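Local coordinates for protein ribonuclease mar1, putative (Trypanosoma cruzi, PDB 1YZV) that is of unknown function but belongs to the isochorismatase superfamily of alpha/beta proteins, many of which are hydrolases, at residues K14-C19 / S185-K190; K20-C25 / P108-V113; I28-M33 / T76-R81; G117-V122 / C145-Q150. All blocks are in the same frame, centred on the assembly; numbering follows the deposited sequence.

Contacts 1 and 2 lie near the start of strands 20-26 and 110-118, their centres 15 Å apart, and K14 NZ joins them by a salt bridge of 2.9 Å to E111 OE1. Contacts 3 and 4 lie on the opposite side of the chain's centre, at the C-terminal ends of these two strands; their centres are 14 Å apart and F32 CB packs on F118 CD2 at 3.3 Å. Contact 2 is 22 Å from each, centre to centre. In isochorismatase-family enzymes the active site sits at the C-terminal ends of the parallel strands, so contacts 3 and 4 probably border it. A sulfate, probably from the crystallisation liquor, lies about 6 Å from the Q148 side chain.

Contact 1: residues K14-C19 / S185-K190; sequences KHYGSC and SDPVFK
Three polar bonds converge on the carboxylate of D186, two of them from H15 and Y16 in the loop ahead of strand 20-26. H15 NE2 gives a bent bond of 2.8 Å to D186 OD2; the oxygen lies close to the imidazole plane, but the nitrogen stands above the carboxylate plane. Y16 OH donates to D186 OD1 over 2.6 Å, through the syn lone pair. D186 OD1 also accepts from V188 N on its anti side at 3.0 Å, so both oxygens are engaged and the carboxylate is fixed in rotation. At its other nitrogen, H15 ND1 accepts from G17 N in a nearly straight bond, fixing the imidazole. CG set between backbone N and carbonyl carbon (chi1 65°) turns the Y16 ring toward D186 and V188, and H15 CE1 lies over one face of that ring, toward its rim.

The apolar part is small. V188 CG2 lies 3.6 Å from Y16 CE2, and L56 and L181 touch both side chains.

Held from the N-terminal loop, D186 caps the turn that leads into helix 189-197. OD1 bonded to the N-H two residues on is an Asx turn, and H15 with D186 forms a His-carboxylate pair at the surface.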
loop_
_atom_site.group_PDB
_atom_site.type_symbol
_atom_site.label_atom_id
_atom_site.label_comp_id
_atom_site.label_asym_id
_atom_site.label_seq_id
_atom_site.Cartn_x
_atom_site.Cartn_y
_atom_site.Cartn_z
ATOM N N LYS A 14 9.127 -19.646 -8.538
ATOM C CA LYS A 14 9.100 -20.703 -9.544
ATOM C C LYS A 14 8.851 -22.044 -8.852
ATOM O O LYS A 14 9.061 -22.211 -7.610
ATOM C CB LYS A 14 10.431 -20.768 -10.292
ATOM C CG LYS A 14 10.708 -19.532 -11.173
ATOM C CD LYS A 14 12.000 -19.654 -11.976
ATOM C CE LYS A 14 12.214 -18.438 -12.880
ATOM N NZ LYS A 14 13.590 -18.406 -13.490
ATOM N N HIS A 15 8.400 -22.995 -9.658
ATOM C CA HIS A 15 8.209 -24.350 -9.222
ATOM C C HIS A 15 9.538 -24.891 -8.711
ATOM O O HIS A 15 10.611 -24.555 -9.264
ATOM C CB HIS A 15 7.695 -25.214 -10.386
ATOM C CG HIS A 15 7.277 -26.574 -9.963
ATOM N ND1 HIS A 15 8.186 -27.592 -9.740
ATOM C CD2 HIS A 15 6.060 -27.079 -9.659
ATOM C CE1 HIS A 15 7.539 -28.663 -9.314
ATOM N NE2 HIS A 15 6.255 -28.360 -9.209
ATOM N N TYR A 16 9.461 -25.698 -7.649
ATOM C CA TYR A 16 10.640 -26.162 -6.976
ATOM C C TYR A 16 11.652 -26.859 -7.870
ATOM O O TYR A 16 12.858 -26.861 -7.538
ATOM C CB TYR A 16 10.316 -27.058 -5.777
ATOM C CG TYR A 16 9.652 -28.379 -6.098
ATOM C CD1 TYR A 16 10.401 -29.480 -6.513
ATOM C CD2 TYR A 16 8.283 -28.543 -5.930
ATOM C CE1 TYR A 16 9.795 -30.707 -6.835
ATOM C CE2 TYR A 16 7.666 -29.772 -6.195
ATOM C CZ TYR A 16 8.445 -30.878 -6.605
ATOM O OH TYR A 16 7.813 -32.077 -6.921
ATOM N N GLY A 17 11.205 -27.479 -8.962
ATOM C CA GLY A 17 12.171 -28.096 -9.877
ATOM C C GLY A 17 12.878 -27.154 -10.841
ATOM O O GLY A 17 13.799 -27.533 -11.539
ATOM N N SER A 18 12.375 -25.943 -10.968
ATOM C CA SER A 18 12.909 -24.970 -11.889
ATOM C C SER A 18 14.290 -24.417 -11.450
ATOM O O SER A 18 15.093 -23.956 -12.238
ATOM C CB SER A 18 11.872 -23.835 -11.982
ATOM O OG SER A 18 12.018 -23.086 -13.150
ATOM N N CYS A 19 14.471 -24.301 -10.155
ATOM C CA CYS A 19 15.655 -23.714 -9.577
ATOM C C CYS A 19 15.690 -24.215 -8.157
ATOM O O CYS A 19 14.721 -24.829 -7.689
ATOM C CB CYS A 19 15.581 -22.197 -9.631
ATOM S SG CYS A 19 14.179 -21.429 -8.704
ATOM N N SER A 185 -1.562 -32.370 -8.473
ATOM C CA SER A 185 -1.060 -33.626 -9.000
ATOM C C SER A 185 0.458 -33.712 -8.973
ATOM O O SER A 185 1.021 -34.736 -9.339
ATOM C CB SER A 185 -1.584 -33.882 -10.411
ATOM O OG SER A 185 -0.873 -33.123 -11.363
ATOM N N ASP A 186 1.132 -32.661 -8.523
ATOM C CA ASP A 186 2.564 -32.731 -8.319
ATOM C C ASP A 186 2.955 -33.906 -7.403
ATOM O O ASP A 186 2.280 -34.181 -6.411
ATOM C CB ASP A 186 3.113 -31.424 -7.755
ATOM C CG ASP A 186 4.633 -31.431 -7.680
ATOM O OD1 ASP A 186 5.204 -31.974 -6.691
ATOM O OD2 ASP A 186 5.261 -30.850 -8.573
ATOM N N PRO A 187 4.001 -34.664 -7.790
ATOM C CA PRO A 187 4.387 -35.833 -6.960
ATOM C C PRO A 187 4.555 -35.574 -5.436
ATOM O O PRO A 187 4.447 -36.522 -4.685
ATOM C CB PRO A 187 5.742 -36.259 -7.547
ATOM C CG PRO A 187 5.753 -35.724 -8.938
ATOM C CD PRO A 187 4.920 -34.465 -8.917
ATOM N N VAL A 188 4.985 -34.384 -5.002
ATOM C CA VAL A 188 5.153 -34.137 -3.558
ATOM C C VAL A 188 3.904 -33.603 -2.867
ATOM O O VAL A 188 3.916 -33.441 -1.644
ATOM C CB VAL A 188 6.383 -33.206 -3.189
ATOM C CG1 VAL A 188 7.652 -33.727 -3.767
ATOM C CG2 VAL A 188 6.207 -31.808 -3.660
ATOM N N PHE A 189 2.847 -33.267 -3.612
ATOM C CA PHE A 189 1.676 -32.685 -2.964
ATOM C C PHE A 189 1.130 -33.517 -1.794
ATOM O O PHE A 189 0.824 -32.986 -0.693
ATOM C CB PHE A 189 0.552 -32.412 -3.960
ATOM C CG PHE A 189 -0.598 -31.712 -3.347
ATOM C CD1 PHE A 189 -0.554 -30.349 -3.121
ATOM C CD2 PHE A 189 -1.759 -32.405 -3.021
ATOM C CE1 PHE A 189 -1.639 -29.694 -2.517
ATOM C CE2 PHE A 189 -2.793 -31.767 -2.419
ATOM C CZ PHE A 189 -2.747 -30.396 -2.204
ATOM N N LYS A 190 0.947 -34.799 -2.036
ATOM C CA LYS A 190 0.415 -35.682 -0.991
ATOM C C LYS A 190 1.282 -35.685 0.244
ATOM O O LYS A 190 0.778 -35.697 1.378
ATOM C CB LYS A 190 0.269 -37.109 -1.528
ATOM C CG LYS A 190 -0.294 -38.090 -0.532
ATOM C CD LYS A 190 -1.829 -38.017 -0.488
ATOM C CE LYS A 190 -2.440 -39.057 0.479
ATOM N NZ LYS A 190 -3.923 -39.037 0.303
#

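Contact 2: residues K20-C25 / P108-V113; sequences KTAFFC and PEVEQV
T21 and Q112 meet because Q112 places CG between its backbone N and carbonyl carbon (chi1 65°) and then runs extended, while T21 turns OG1 to the side of its own backbone N (chi1 -55°). Q112 NE2 then donates to T21 OG1 over 3.0 Å, almost straight, with the hydroxyl oxygen close to the amide plane. The setting is a pair of neighbouring parallel strands in the six-stranded sheet of the isochorismatase fold, interrupted by a beta bulge: K20 pairs with V110, but T21 pairs with Q112, so one residue is gained on strand 110-118.

The backbone follows that shift. K20 N donates to E109 O at 2.8 Å, K20 O receives a weak bond from E111 N, and past the bulge A22 N reaches Q112 O at 3.0 Å in the carbonyl plane. V110, at the centre of an inverse gamma turn, supplies the bend.

On the face of T21 and Q112, L180 of helix 173-181 touches both, and Q112 OE1 accepts from K14 N, so the amide is held at both ends. E111 has its own partner in K14, a salt bridge. At the outer end a water accepts from K20 NZ and donates to E109 OE2, while K20 NZ also bonds to T58 O.

On the other face, past the K20 chain, A22 CB sits 4.0 Å from V110 CG1 and equally far from V113 CG2. The other branch of V113, CG1, makes a CH-pi contact: it lies over one face of the F24 ring, 3.9 Å from its centroid.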
loop_
_atom_site.group_PDB
_atom_site.type_symbol
_atom_site.label_atom_id
_atom_site.label_comp_id
_atom_site.label_asym_id
_atom_site.label_seq_id
_atom_site.Cartn_x
_atom_site.Cartn_y
_atom_site.Cartn_z
ATOM N N LYS A 20 16.800 -24.012 -7.480
ATOM C CA LYS A 20 16.880 -24.319 -6.074
ATOM C C LYS A 20 16.398 -23.141 -5.193
ATOM O O LYS A 20 16.414 -21.985 -5.636
ATOM C CB LYS A 20 18.294 -24.696 -5.767
ATOM C CG LYS A 20 18.507 -25.306 -4.437
ATOM C CD LYS A 20 19.704 -26.275 -4.544
ATOM C CE LYS A 20 20.197 -26.654 -3.159
ATOM N NZ LYS A 20 21.339 -27.634 -3.224
ATOM N N THR A 21 15.747 -23.503 -4.072
ATOM C CA THR A 21 15.170 -22.541 -3.130
ATOM C C THR A 21 15.880 -22.641 -1.784
ATOM O O THR A 21 16.121 -23.753 -1.314
ATOM C CB THR A 21 13.652 -22.867 -2.883
ATOM O OG1 THR A 21 12.993 -22.890 -4.142
ATOM C CG2 THR A 21 12.977 -21.837 -2.013
ATOM N N ALA A 22 16.272 -21.499 -1.207
ATOM C CA ALA A 22 16.883 -21.473 0.147
ATOM C C ALA A 22 15.843 -20.962 1.121
ATOM O O ALA A 22 15.139 -19.982 0.857
ATOM C CB ALA A 22 18.112 -20.567 0.184
ATOM N N PHE A 23 15.721 -21.668 2.230
ATOM C CA PHE A 23 14.888 -21.262 3.320
ATOM C C PHE A 23 15.804 -20.602 4.354
ATOM O O PHE A 23 16.661 -21.253 4.964
ATOM C CB PHE A 23 14.133 -22.476 3.883
ATOM C CG PHE A 23 13.083 -23.009 2.954
ATOM C CD1 PHE A 23 11.789 -22.488 2.962
ATOM C CD2 PHE A 23 13.382 -24.029 2.073
ATOM C CE1 PHE A 23 10.865 -22.916 2.054
ATOM C CE2 PHE A 23 12.475 -24.384 1.084
ATOM C CZ PHE A 23 11.209 -23.879 1.108
ATOM N N PHE A 24 15.628 -19.295 4.514
ATOM C CA PHE A 24 16.398 -18.492 5.479
ATOM C C PHE A 24 15.602 -18.234 6.750
ATOM O O PHE A 24 14.702 -17.395 6.772
ATOM C CB PHE A 24 16.780 -17.153 4.892
ATOM C CG PHE A 24 18.025 -17.166 4.027
ATOM C CD1 PHE A 24 18.437 -18.296 3.353
ATOM C CD2 PHE A 24 18.792 -16.014 3.899
ATOM C CE1 PHE A 24 19.615 -18.296 2.632
ATOM C CE2 PHE A 24 19.953 -15.996 3.161
ATOM C CZ PHE A 24 20.355 -17.137 2.500
ATOM N N CYS A 25 16.011 -18.932 7.805
ATOM C CA CYS A 25 15.432 -18.859 9.137
ATOM C C CYS A 25 16.285 -17.905 10.006
ATOM O O CYS A 25 17.364 -18.244 10.470
ATOM C CB CYS A 25 15.429 -20.263 9.728
ATOM S SG CYS A 25 14.751 -20.422 11.389
ATOM N N PRO A 108 24.296 -19.675 -9.166
ATOM C CA PRO A 108 23.234 -19.328 -10.117
ATOM C C PRO A 108 21.948 -20.193 -10.009
ATOM O O PRO A 108 20.870 -19.676 -10.207
ATOM C CB PRO A 108 23.927 -19.507 -11.483
ATOM C CG PRO A 108 24.940 -20.487 -11.258
ATOM C CD PRO A 108 25.504 -20.119 -9.882
ATOM N N GLU A 109 22.068 -21.433 -9.562
ATOM C CA GLU A 109 20.896 -22.304 -9.342
ATOM C C GLU A 109 19.990 -21.882 -8.155
ATOM O O GLU A 109 18.825 -22.260 -8.122
ATOM C CB GLU A 109 21.353 -23.736 -9.116
ATOM C CG GLU A 109 22.397 -23.856 -8.016
ATOM C CD GLU A 109 22.887 -25.272 -7.759
ATOM O OE1 GLU A 109 22.493 -26.207 -8.518
ATOM O OE2 GLU A 109 23.617 -25.459 -6.747
ATOM N N VAL A 110 20.566 -21.246 -7.131
ATOM C CA VAL A 110 19.788 -20.778 -5.980
ATOM C C VAL A 110 19.204 -19.410 -6.311
ATOM O O VAL A 110 19.826 -18.375 -6.095
ATOM C CB VAL A 110 20.613 -20.695 -4.681
ATOM C CG1 VAL A 110 19.688 -20.347 -3.514
ATOM C CG2 VAL A 110 21.327 -22.004 -4.414
ATOM N N GLU A 111 18.055 -19.431 -6.956
ATOM C CA GLU A 111 17.471 -18.234 -7.524
ATOM C C GLU A 111 16.532 -17.503 -6.586
ATOM O O GLU A 111 16.270 -16.321 -6.799
ATOM C CB GLU A 111 16.677 -18.565 -8.786
ATOM C CG GLU A 111 17.523 -18.905 -9.993
ATOM C CD GLU A 111 16.670 -19.260 -11.234
ATOM O OE1 GLU A 111 15.507 -18.782 -11.338
ATOM O OE2 GLU A 111 17.187 -20.007 -12.095
ATOM N N GLN A 112 15.998 -18.210 -5.591
ATOM C CA GLN A 112 14.933 -17.689 -4.743
ATOM C C GLN A 112 15.071 -18.132 -3.298
ATOM O O GLN A 112 15.552 -19.213 -3.009
ATOM C CB GLN A 112 13.569 -18.033 -5.322
ATOM C CG GLN A 112 13.268 -19.538 -5.351
ATOM C CD GLN A 112 12.152 -19.912 -6.302
ATOM O OE1 GLN A 112 11.777 -19.143 -7.220
ATOM N NE2 GLN A 112 11.574 -21.113 -6.072
ATOM N N VAL A 113 14.767 -17.193 -2.400
ATOM C CA VAL A 113 14.931 -17.370 -0.958
ATOM C C VAL A 113 13.599 -17.060 -0.330
ATOM O O VAL A 113 12.940 -16.062 -0.709
ATOM C CB VAL A 113 16.028 -16.409 -0.437
ATOM C CG1 VAL A 113 16.008 -16.324 1.102
ATOM C CG2 VAL A 113 17.481 -16.831 -1.029
HETATM O O HOH W 1 23.079 -25.925 -4.352
#

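Contact 3: residues I28-M33 / T76-R81; sequences IQEKFM and TSADIR
Q29 and T76 bring their backbones together in a single bridge, CA to CA 4.1 Å, where S77 N donates to I28 O at 2.8 Å in the carbonyl plane and T76 CA-H leans on the same oxygen. A type I turn from S77 to I80 follows.

E30 carries the main side-chain link. Bent at chi2 (-67°), it folds back so that E30 OE2 receives the backbone N-H of A78 at 3.0 Å; the bond is nearly straight, yet the donor stands above the carboxylate plane, 43° out of it. Two waters finish the grip: one donates to E30 OE1 and also bonds to S77 OG, the other donates to both E30 OE2 and T76 O. Within its own loop, S77 OG takes the N-H of D79, an ST turn that ties the serine in place. Beside it M33, bent twice along its chain, lays SD 3.9 Å from S77 CB.

I28 and I80 make the apolar part, crossing at about a right angle with CG2 of I28 on CD1 of I80 at 3.7 Å. A third water accepts from I28 N and donates to T76 OG1, a hydroxyl that is also bonded to E67. The Q29 amide turns to other partners, Q68 N and G74 O.

The contact thus pins the short helix 30-33 to the loop after helix 70-73. V43 of helix 39-56 packs on M33 and S77, and A46 on I80; W116 and F118 of strand 110-118 meet I28, and strand 61-68 touches Q29 and T76 through E67 and V65.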
loop_
_atom_site.group_PDB
_atom_site.type_symbol
_atom_site.label_atom_id
_atom_site.label_comp_id
_atom_site.label_asym_id
_atom_site.label_seq_id
_atom_site.Cartn_x
_atom_site.Cartn_y
_atom_site.Cartn_z
ATOM N N ILE A 28 15.607 -16.986 15.187
ATOM C CA ILE A 28 14.458 -17.318 16.018
ATOM C C ILE A 28 14.991 -17.995 17.272
ATOM O O ILE A 28 14.962 -19.217 17.391
ATOM C CB ILE A 28 13.439 -18.209 15.293
ATOM C CG1 ILE A 28 12.981 -17.488 13.998
ATOM C CG2 ILE A 28 12.233 -18.496 16.199
ATOM C CD1 ILE A 28 11.940 -18.219 13.204
ATOM N N GLN A 29 15.501 -17.163 18.169
ATOM C CA GLN A 29 16.289 -17.616 19.312
ATOM C C GLN A 29 15.569 -17.431 20.644
ATOM O O GLN A 29 14.650 -16.610 20.770
ATOM C CB GLN A 29 17.630 -16.853 19.342
ATOM C CG GLN A 29 18.496 -17.137 18.138
ATOM C CD GLN A 29 19.543 -16.041 17.923
ATOM O OE1 GLN A 29 19.490 -15.307 16.931
ATOM N NE2 GLN A 29 20.518 -15.954 18.838
ATOM N N GLU A 30 16.065 -18.153 21.654
ATOM C CA GLU A 30 15.419 -18.246 22.955
ATOM C C GLU A 30 15.121 -16.896 23.576
ATOM O O GLU A 30 14.020 -16.681 24.061
ATOM C CB GLU A 30 16.222 -19.155 23.943
ATOM C CG GLU A 30 16.260 -20.679 23.571
ATOM C CD GLU A 30 14.891 -21.433 23.653
ATOM O OE1 GLU A 30 13.839 -20.810 23.938
ATOM O OE2 GLU A 30 14.850 -22.655 23.355
ATOM N N LYS A 31 16.044 -15.946 23.526
ATOM C CA LYS A 31 15.792 -14.708 24.275
ATOM C C LYS A 31 14.744 -13.784 23.639
ATOM O O LYS A 31 14.164 -12.957 24.319
ATOM C CB LYS A 31 17.086 -13.950 24.582
ATOM C CG LYS A 31 17.948 -14.660 25.686
ATOM C CD LYS A 31 17.111 -15.079 26.926
ATOM C CE LYS A 31 17.954 -15.235 28.199
ATOM N NZ LYS A 31 17.283 -14.577 29.400
ATOM N N PHE A 32 14.449 -14.001 22.366
ATOM C CA PHE A 32 13.403 -13.263 21.666
ATOM C C PHE A 32 11.991 -13.840 21.915
ATOM O O PHE A 32 10.990 -13.193 21.557
ATOM C CB PHE A 32 13.631 -13.347 20.148
ATOM C CG PHE A 32 14.876 -12.676 19.661
ATOM C CD1 PHE A 32 14.900 -11.293 19.447
ATOM C CD2 PHE A 32 15.956 -13.443 19.225
ATOM C CE1 PHE A 32 16.018 -10.677 18.862
ATOM C CE2 PHE A 32 17.094 -12.846 18.649
ATOM C CZ PHE A 32 17.126 -11.465 18.475
ATOM N N MET A 33 11.919 -15.096 22.347
ATOM C CA MET A 33 10.635 -15.811 22.386
ATOM C C MET A 33 9.623 -15.103 23.271
ATOM O O MET A 33 8.449 -15.029 22.913
ATOM C CB MET A 33 10.817 -17.254 22.844
ATOM C CG MET A 33 11.613 -18.142 21.877
ATOM S SD MET A 33 10.859 -18.233 20.201
ATOM C CE MET A 33 9.376 -19.131 20.608
ATOM N N THR A 76 18.845 -21.069 18.651
ATOM C CA THR A 76 17.563 -21.232 17.982
ATOM C C THR A 76 16.592 -21.971 18.921
ATOM O O THR A 76 16.991 -22.900 19.649
ATOM C CB THR A 76 17.771 -21.984 16.636
ATOM O OG1 THR A 76 18.582 -21.172 15.775
ATOM C CG2 THR A 76 16.438 -22.306 15.916
ATOM N N SER A 77 15.336 -21.529 18.945
ATOM C CA SER A 77 14.355 -22.090 19.840
ATOM C C SER A 77 14.281 -23.600 19.763
ATOM O O SER A 77 14.173 -24.161 18.684
ATOM C CB SER A 77 12.943 -21.494 19.584
ATOM O OG SER A 77 11.944 -22.389 20.059
ATOM N N ALA A 78 14.248 -24.253 20.923
ATOM C CA ALA A 78 14.133 -25.717 20.983
ATOM C C ALA A 78 12.806 -26.242 20.458
ATOM O O ALA A 78 12.691 -27.437 20.193
ATOM C CB ALA A 78 14.328 -26.195 22.417
ATOM N N ASP A 79 11.808 -25.373 20.283
ATOM C CA ASP A 79 10.534 -25.792 19.715
ATOM C C ASP A 79 10.645 -25.967 18.192
ATOM O O ASP A 79 9.745 -26.500 17.583
ATOM C CB ASP A 79 9.446 -24.758 20.002
ATOM C CG ASP A 79 9.096 -24.664 21.453
ATOM O OD1 ASP A 79 9.264 -25.671 22.158
ATOM O OD2 ASP A 79 8.692 -23.554 21.871
ATOM N N ILE A 80 11.725 -25.495 17.581
ATOM C CA ILE A 80 11.947 -25.727 16.166
ATOM C C ILE A 80 12.659 -27.051 15.979
ATOM O O ILE A 80 13.696 -27.272 16.579
ATOM C CB ILE A 80 12.769 -24.565 15.513
ATOM C CG1 ILE A 80 11.976 -23.269 15.595
ATOM C CG2 ILE A 80 13.126 -24.892 14.051
ATOM C CD1 ILE A 80 12.741 -22.000 15.096
ATOM N N ARG A 81 12.135 -27.895 15.098
ATOM C CA ARG A 81 12.769 -29.160 14.766
ATOM C C ARG A 81 13.545 -28.988 13.490
ATOM O O ARG A 81 12.961 -29.014 12.407
ATOM C CB ARG A 81 11.711 -30.266 14.592
ATOM C CG ARG A 81 10.920 -30.547 15.876
ATOM C CD ARG A 81 9.791 -31.565 15.622
ATOM N NE ARG A 81 8.937 -31.742 16.805
ATOM C CZ ARG A 81 9.203 -32.569 17.834
ATOM N NH1 ARG A 81 10.311 -33.325 17.850
ATOM N NH2 ARG A 81 8.356 -32.640 18.870
HETATM O O HOH W 2 17.459 -19.152 14.191
HETATM O O HOH W 3 11.647 -21.639 22.752
HETATM O O HOH W 4 17.401 -23.467 22.529
#

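Contact 4: residues G117-V122 / C145-Q150; sequences GFETHV and CGSQSQ
E119 OE1 accepts the backbone N-H of Q148 at 2.8 Å, from above the carboxylate plane, and H121 ND1 shares a hydrogen bond of 2.9 Å with S147 OG, in which either atom could be the donor. The serine oxygen lies at the edge of the imidazole, near its plane. With CG between its backbone N and carbonyl carbon (chi1 64°), H121 brings ND1 to the serine, and its NE2 bonds to E174 of the third subunit, so the ring is held at both nitrogens.

The backbone adds two bonds. G146 O accepts from T120 N at 3.0 Å, well above the carbonyl plane, and G146 N donates to G117 O at 3.2 Å. The peptide between F118 and E119 is a non-proline cis bond, as found near the active site in isochorismatase-family relatives.

Further out, C145 CB packs 3.5 Å from T120 OG1, a hydroxyl whose strongest partner is H153 ND1, and F118 CD1 comes to 3.8 Å from G146 O.

Strand 110-118, helix 120-133 and strand 137-146 form a beta-alpha-beta unit, and this contact joins the end of the first strand and the turn into the helix to the end of the second strand. Helix 150-161 packs on T120 and H121, helix 39-56 on F118.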
loop_
_atom_site.group_PDB
_atom_site.type_symbol
_atom_site.label_atom_id
_atom_site.label_comp_id
_atom_site.label_asym_id
_atom_site.label_seq_id
_atom_site.Cartn_x
_atom_site.Cartn_y
_atom_site.Cartn_z
ATOM N N GLY A 117 11.534 -14.648 10.189
ATOM C CA GLY A 117 12.119 -14.712 11.519
ATOM C C GLY A 117 12.126 -13.382 12.238
ATOM O O GLY A 117 11.141 -12.593 12.137
ATOM N N PHE A 118 13.139 -13.221 13.090
ATOM C CA PHE A 118 13.272 -12.059 13.952
ATOM C C PHE A 118 14.523 -11.233 13.570
ATOM O O PHE A 118 15.522 -11.787 13.140
ATOM C CB PHE A 118 13.471 -12.441 15.398
ATOM C CG PHE A 118 12.438 -13.399 15.977
ATOM C CD1 PHE A 118 11.123 -13.357 15.615
ATOM C CD2 PHE A 118 12.800 -14.145 17.107
ATOM C CE1 PHE A 118 10.200 -14.211 16.244
ATOM C CE2 PHE A 118 11.892 -15.000 17.727
ATOM C CZ PHE A 118 10.607 -15.062 17.262
ATOM N N GLU A 119 14.478 -9.911 13.735
ATOM C CA GLU A 119 13.272 -9.124 13.898
ATOM C C GLU A 119 12.974 -8.557 12.505
ATOM O O GLU A 119 13.901 -8.317 11.720
ATOM C CB GLU A 119 13.487 -7.973 14.897
ATOM C CG GLU A 119 13.600 -8.430 16.334
ATOM C CD GLU A 119 13.498 -7.286 17.356
ATOM O OE1 GLU A 119 12.462 -6.603 17.461
ATOM O OE2 GLU A 119 14.465 -7.105 18.087
ATOM N N THR A 120 11.696 -8.351 12.219
ATOM C CA THR A 120 11.216 -7.915 10.886
ATOM C C THR A 120 11.940 -6.666 10.362
ATOM O O THR A 120 12.359 -6.630 9.221
ATOM C CB THR A 120 9.695 -7.685 10.906
ATOM O OG1 THR A 120 9.049 -8.801 11.546
ATOM C CG2 THR A 120 9.128 -7.540 9.480
ATOM N N HIS A 121 12.146 -5.676 11.237
ATOM C CA HIS A 121 12.680 -4.381 10.869
ATOM C C HIS A 121 14.181 -4.290 10.968
ATOM O O HIS A 121 14.774 -3.231 10.708
ATOM C CB HIS A 121 12.033 -3.279 11.716
ATOM C CG HIS A 121 12.330 -3.378 13.177
ATOM N ND1 HIS A 121 11.982 -4.477 13.927
ATOM C CD2 HIS A 121 12.977 -2.527 14.023
ATOM C CE1 HIS A 121 12.463 -4.334 15.151
ATOM N NE2 HIS A 121 12.997 -3.128 15.257
ATOM N N VAL A 122 14.814 -5.377 11.389
ATOM C CA VAL A 122 16.285 -5.398 11.509
ATOM C C VAL A 122 16.934 -6.482 10.658
ATOM O O VAL A 122 17.165 -6.302 9.461
ATOM C CB VAL A 122 16.745 -5.449 12.989
ATOM C CG1 VAL A 122 18.290 -5.394 13.112
ATOM C CG2 VAL A 122 16.149 -4.251 13.744
ATOM N N CYS A 145 7.257 -13.865 10.648
ATOM C CA CYS A 145 8.049 -12.678 11.029
ATOM C C CYS A 145 7.472 -11.956 12.225
ATOM O O CYS A 145 6.255 -11.925 12.427
ATOM C CB CYS A 145 8.174 -11.681 9.849
ATOM S SG CYS A 145 9.091 -12.277 8.475
ATOM N N GLY A 146 8.361 -11.348 13.013
ATOM C CA GLY A 146 7.945 -10.592 14.154
ATOM C C GLY A 146 8.996 -9.640 14.640
ATOM O O GLY A 146 10.216 -9.862 14.381
ATOM N N SER A 147 8.537 -8.635 15.398
ATOM C CA SER A 147 9.426 -7.673 16.058
ATOM C C SER A 147 8.988 -7.515 17.502
ATOM O O SER A 147 7.888 -7.947 17.879
ATOM C CB SER A 147 9.403 -6.281 15.381
ATOM O OG SER A 147 9.803 -6.330 14.032
ATOM N N GLN A 148 9.815 -6.853 18.311
ATOM C CA GLN A 148 9.405 -6.620 19.706
ATOM C C GLN A 148 8.245 -5.613 19.788
ATOM O O GLN A 148 7.422 -5.665 20.710
ATOM C CB GLN A 148 10.604 -6.204 20.567
ATOM C CG GLN A 148 11.607 -7.358 20.755
ATOM C CD GLN A 148 12.783 -7.005 21.631
ATOM O OE1 GLN A 148 13.906 -6.861 21.142
ATOM N NE2 GLN A 148 12.483 -6.589 22.838
ATOM N N SER A 149 8.074 -4.769 18.775
ATOM C CA SER A 149 6.918 -3.921 18.744
ATOM C C SER A 149 6.173 -4.095 17.440
ATOM O O SER A 149 6.782 -4.242 16.382
ATOM C CB SER A 149 7.332 -2.459 18.915
ATOM O OG SER A 149 7.057 -1.736 17.715
ATOM N N GLN A 150 4.848 -4.039 17.498
ATOM C CA GLN A 150 4.030 -4.209 16.302
ATOM C C GLN A 150 4.313 -3.122 15.254
ATOM O O GLN A 150 4.328 -3.403 14.052
ATOM C CB GLN A 150 2.542 -4.167 16.686
ATOM C CG GLN A 150 1.572 -4.387 15.511
ATOM C CD GLN A 150 0.149 -4.033 15.898
ATOM O OE1 GLN A 150 -0.336 -4.475 16.940
ATOM N NE2 GLN A 150 -0.445 -3.084 15.175
#